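Local coordinates for biphenyl-2,3-diol 1,2-dioxygenase III-related protein (Vibrio cholerae, PDB 3EY8) that is of unknown specific function but belongs to the glyoxalase/bleomycin resistance/dioxygenase superfamily and can bind a calcium ion, at residues Thr23-Tyr28 and Met34-Phe39; Lys30-Lys35 and Ile125-Tyr130. The protein carries 9 engineered substitutions. All coordinates share one frame; numbering follows the deposited sequence.

Contact 1: residues Thr23-Tyr28 and Met34-Phe39. Engineered in segment 23-28: Lys26 (natural residue Asn).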
# COMPACT_ATOMS: atom_id res chain seq x y z
N THR B 23 -3.90 -16.52 11.23
CA THR B 23 -2.46 -16.44 11.44
C THR B 23 -1.99 -15.01 11.21
O THR B 23 -1.23 -14.43 12.00
CB THR B 23 -1.73 -17.40 10.50
OG1 THR B 23 -2.08 -18.75 10.84
CG2 THR B 23 -0.22 -17.22 10.60
N THR B 24 -2.48 -14.42 10.13
CA THR B 24 -2.14 -13.04 9.79
C THR B 24 -2.64 -12.02 10.83
O THR B 24 -1.89 -11.15 11.25
CB THR B 24 -2.67 -12.70 8.40
OG1 THR B 24 -2.01 -13.54 7.44
CG2 THR B 24 -2.41 -11.24 8.06
N THR B 25 -3.90 -12.13 11.25
CA THR B 25 -4.41 -11.16 12.22
C THR B 25 -3.68 -11.27 13.56
O THR B 25 -3.31 -10.25 14.15
CB THR B 25 -5.95 -11.24 12.38
OG1 THR B 25 -6.32 -12.56 12.79
CG2 THR B 25 -6.65 -10.93 11.06
N LYS B 26 -3.43 -12.50 14.01
CA LYS B 26 -2.67 -12.69 15.24
C LYS B 26 -1.31 -12.01 15.14
O LYS B 26 -0.87 -11.32 16.07
CB LYS B 26 -2.48 -14.17 15.56
CG LYS B 26 -3.73 -14.89 16.03
CD LYS B 26 -3.39 -16.31 16.48
CE LYS B 26 -4.63 -17.10 16.86
NZ LYS B 26 -5.44 -17.50 15.67
N PHE B 27 -0.64 -12.20 14.01
CA PHE B 27 0.67 -11.60 13.80
C PHE B 27 0.65 -10.07 13.84
O PHE B 27 1.40 -9.45 14.59
CB PHE B 27 1.26 -12.08 12.47
CG PHE B 27 2.63 -11.54 12.18
CD1 PHE B 27 2.78 -10.33 11.52
CD2 PHE B 27 3.77 -12.24 12.57
CE1 PHE B 27 4.05 -9.82 11.25
CE2 PHE B 27 5.03 -11.74 12.30
CZ PHE B 27 5.17 -10.53 11.64
N TYR B 28 -0.20 -9.46 13.03
CA TYR B 28 -0.24 -8.01 12.96
C TYR B 28 -0.70 -7.35 14.26
O TYR B 28 -0.25 -6.25 14.60
CB TYR B 28 -1.06 -7.53 11.76
CG TYR B 28 -0.27 -7.61 10.47
CD1 TYR B 28 -0.28 -8.78 9.70
CD2 TYR B 28 0.51 -6.55 10.04
CE1 TYR B 28 0.45 -8.87 8.53
CE2 TYR B 28 1.26 -6.64 8.88
CZ TYR B 28 1.22 -7.79 8.13
OH TYR B 28 1.95 -7.87 6.97
N MSE B 34 -1.66 -3.65 15.58
CA MSE B 34 -2.81 -3.24 14.78
C MSE B 34 -4.09 -3.79 15.37
O MSE B 34 -4.06 -4.66 16.23
CB MSE B 34 -2.64 -3.66 13.32
CG MSE B 34 -1.54 -2.88 12.63
SE MSE B 34 -1.37 -3.37 10.78
CE MSE B 34 0.14 -2.23 10.31
N LYS B 35 -5.22 -3.28 14.89
CA LYS B 35 -6.53 -3.63 15.42
C LYS B 35 -7.26 -4.46 14.37
O LYS B 35 -7.65 -3.93 13.33
CB LYS B 35 -7.30 -2.34 15.71
CG LYS B 35 -8.61 -2.50 16.45
CD LYS B 35 -9.31 -1.14 16.52
CE LYS B 35 -10.26 -1.05 17.69
NZ LYS B 35 -10.84 0.32 17.82
N ALA B 36 -7.43 -5.75 14.63
CA ALA B 36 -8.16 -6.60 13.69
C ALA B 36 -9.65 -6.39 13.87
O ALA B 36 -10.17 -6.49 14.98
CB ALA B 36 -7.79 -8.06 13.91
N VAL B 37 -10.34 -6.09 12.77
CA VAL B 37 -11.79 -5.90 12.83
C VAL B 37 -12.47 -6.75 11.77
O VAL B 37 -11.81 -7.30 10.88
CB VAL B 37 -12.18 -4.43 12.60
CG1 VAL B 37 -11.54 -3.54 13.67
CG2 VAL B 37 -11.76 -3.98 11.21
N SER B 38 -13.79 -6.89 11.88
CA SER B 38 -14.57 -7.55 10.85
C SER B 38 -15.80 -6.72 10.53
O SER B 38 -16.27 -5.93 11.36
CB SER B 38 -14.96 -8.97 11.26
OG SER B 38 -15.56 -9.00 12.54
N PHE B 39 -16.30 -6.87 9.31
CA PHE B 39 -17.45 -6.10 8.87
C PHE B 39 -18.18 -6.83 7.75
O PHE B 39 -17.64 -7.78 7.18
CB PHE B 39 -17.03 -4.70 8.43
CG PHE B 39 -16.02 -4.69 7.31
CD1 PHE B 39 -14.68 -4.96 7.56
CD2 PHE B 39 -16.40 -4.39 6.01
CE1 PHE B 39 -13.75 -4.94 6.54
CE2 PHE B 39 -15.47 -4.37 4.99
CZ PHE B 39 -14.14 -4.65 5.25

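Contact 2: residues Lys30-Lys35 and Ile125-Tyr130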
# COMPACT_ATOMS: atom_id res chain seq x y z
N LYS B 30 -0.18 -8.75 17.38
CA LYS B 30 0.87 -8.99 18.36
C LYS B 30 2.16 -8.24 18.04
O LYS B 30 2.82 -7.71 18.93
CB LYS B 30 1.14 -10.49 18.50
CG LYS B 30 2.37 -10.83 19.32
CD LYS B 30 2.48 -12.33 19.56
CE LYS B 30 3.73 -12.66 20.36
NZ LYS B 30 3.64 -14.00 21.01
N VAL B 31 2.51 -8.18 16.75
CA VAL B 31 3.80 -7.64 16.35
C VAL B 31 3.75 -6.14 16.07
O VAL B 31 4.66 -5.41 16.46
CB VAL B 31 4.38 -8.41 15.14
CG1 VAL B 31 5.72 -7.83 14.72
CG2 VAL B 31 4.53 -9.88 15.50
N LEU B 32 2.68 -5.68 15.44
CA LEU B 32 2.58 -4.27 15.06
C LEU B 32 1.50 -3.51 15.82
O LEU B 32 1.31 -2.31 15.60
CB LEU B 32 2.33 -4.13 13.56
CG LEU B 32 3.56 -4.47 12.72
CD1 LEU B 32 3.31 -4.18 11.26
CD2 LEU B 32 4.77 -3.68 13.23
N GLY B 33 0.81 -4.20 16.72
CA GLY B 33 -0.22 -3.56 17.53
C GLY B 33 -1.41 -3.06 16.74
O GLY B 33 -2.11 -2.14 17.18
N MSE B 34 -1.66 -3.65 15.58
CA MSE B 34 -2.81 -3.24 14.78
C MSE B 34 -4.09 -3.79 15.37
O MSE B 34 -4.06 -4.66 16.23
CB MSE B 34 -2.64 -3.66 13.32
CG MSE B 34 -1.54 -2.88 12.63
SE MSE B 34 -1.37 -3.37 10.78
CE MSE B 34 0.14 -2.23 10.31
N LYS B 35 -5.22 -3.28 14.89
CA LYS B 35 -6.53 -3.63 15.42
C LYS B 35 -7.26 -4.46 14.37
O LYS B 35 -7.65 -3.93 13.33
CB LYS B 35 -7.30 -2.34 15.71
CG LYS B 35 -8.61 -2.50 16.45
CD LYS B 35 -9.31 -1.14 16.52
CE LYS B 35 -10.26 -1.05 17.69
NZ LYS B 35 -10.84 0.32 17.82
N ILE B 125 8.09 -6.32 5.54
CA ILE B 125 7.61 -5.24 6.38
C ILE B 125 8.77 -4.37 6.84
O ILE B 125 9.76 -4.85 7.41
CB ILE B 125 6.81 -5.76 7.60
CG1 ILE B 125 5.71 -6.74 7.15
CG2 ILE B 125 6.21 -4.60 8.39
CD1 ILE B 125 4.68 -6.16 6.17
N GLU B 126 8.66 -3.08 6.57
CA GLU B 126 9.66 -2.10 6.94
C GLU B 126 9.02 -1.18 7.96
O GLU B 126 8.02 -0.53 7.67
CB GLU B 126 10.07 -1.30 5.69
CG GLU B 126 11.18 -0.28 5.91
CD GLU B 126 11.47 0.53 4.66
OE1 GLU B 126 10.79 0.31 3.63
OE2 GLU B 126 12.37 1.39 4.70
N VAL B 127 9.56 -1.16 9.17
CA VAL B 127 9.06 -0.29 10.22
C VAL B 127 10.06 0.84 10.41
O VAL B 127 11.26 0.60 10.53
CB VAL B 127 8.85 -1.05 11.53
CG1 VAL B 127 8.52 -0.10 12.67
CG2 VAL B 127 7.75 -2.09 11.34
N SER B 128 9.56 2.07 10.41
CA SER B 128 10.44 3.23 10.30
C SER B 128 10.04 4.41 11.18
O SER B 128 8.91 4.50 11.65
CB SER B 128 10.50 3.71 8.84
OG SER B 128 10.75 2.62 7.96
N THR B 129 11.00 5.30 11.39
CA THR B 129 10.76 6.52 12.15
C THR B 129 11.30 7.72 11.39
O THR B 129 12.27 7.60 10.64
CB THR B 129 11.45 6.47 13.53
OG1 THR B 129 11.16 7.67 14.25
CG2 THR B 129 12.95 6.33 13.38
N TYR B 130 10.67 8.88 11.58
CA TYR B 130 11.21 10.13 11.05
C TYR B 130 12.15 10.83 12.04
O TYR B 130 12.75 11.86 11.72
CB TYR B 130 10.09 11.07 10.58
CG TYR B 130 9.65 10.78 9.16
CD1 TYR B 130 10.37 11.26 8.08
CD2 TYR B 130 8.53 9.99 8.91
CE1 TYR B 130 9.99 10.98 6.79
CE2 TYR B 130 8.14 9.70 7.61
CZ TYR B 130 8.88 10.20 6.55
OH TYR B 130 8.52 9.93 5.25

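Contact 1: residues Thr23-Tyr28 and Met34-Phe39
A Met-aromatic contact between Met34, built as selenomethionine, and Tyr28 marks the turn from helix 21-32 into strand 35-39. Met34 SE lies 3.8 Å from Tyr28 CD2 and 4.9 Å from the centroid of that ring. The line to the centroid is 63° off the ring normal, an oblique approach. The two side chains run side by side, pointing the same way; CG of each is anti to its carbonyl carbon (chi1 -69° in Met34), and the extended Met34 chain carries SE along the ring. A backbone bond closes the turn: Met34 N donates to Tyr28 O at 3.1 Å, with a nearly straight N-H...O angle of 165°. In this glyoxalase-superfamily (vicinal oxygen chelate) fold, the turn leads from the helix to strand 35-39, an outermost strand within this chain of a mixed four-stranded sheet. Further along that strand the methyl of Ala36 packs against the helix, its CB 4.0 Å from Thr25 CB, while Ala36 N bonds to the carboxylate of Glu29. Elsewhere around the Tyr28 ring, Phe27 CD1 stands 3.9 Å above the plane on one face, displaced toward the rim. Thr24 O meets the edge in plane, 3.3 Å from Tyr28 CD1. Beyond the segments, Leu16 and Leu46 also touch the Tyr28 side chain, and its OH is hydrogen-bonded to Asp119 OD2, which helps to hold the far end of the ring.

Contact 2: residues Lys30-Lys35 and Ile125-Tyr130
No ring, amide or carboxylate has a face or edge in the meeting of Leu32 with Ile125 and Val127, which is made by branched aliphatic groups alone. Leu32 uses both arms of its fork. Its CD1 lies 4.1 Å from Ile125 CG2, and its CD2 3.9 Å from Val127 CG2. The two methyls that receive the fork, Ile125 CG2 and Val127 CG2, lie side by side, 4.2 Å apart. Leu32 CG is anti to the carbonyl carbon (chi1 -72°), and from there the fork reaches the strand. Leu32 crosses Ile125 at a slant, whereas Leu32 and Val127 pass each other in opposite directions. The backbones stay well apart, with Leu32 CA 9.0 Å from Val127 CA, the closest such pair, and no hydrogen bond links the segments. Ile125 and Val127 are two apart on strand 124-129 and present the same side of the sheet to Leu32 on helix 21-32. Glu126, between them, is a calcium ligand in a structure of this protein, though no calcium is bound to this chain here; OE2 is hydrogen-bonded to Ser114 OG and OE1 weakly to His13 NE2 of the second subunit. That subunit also lends Ile8 against Leu32 and Met6 against Val127. With all three touching residues buried and only 88 Å² covered between the segments, the contact is small and held by dispersion and the exclusion of water, without directional bonds.

In the fold
Contacts 1 and 2 have centres about 13 Å apart and share helix 21-32 together with Met34 and Lys35. They touch where Tyr28 OH packs 3.3 Å from Ile125 CD1. Along the chain, 23-28 is followed by 30-35, which overlaps 34-39, and 125-130 returns some 90 residues later. Contact 1 joins the helix to strand 35-39 of the sheet that also holds 10-18, contact 2 to strand 124-129 of the other sheet. Both sheets have strand order 1-4-3-2, in keeping with the superfamily. Both contacts reach the second subunit, whose His13 approaches Glu126; both residues bind calcium in a structure of this protein, consistent with a site shared between subunits, though no calcium is bound to this chain here.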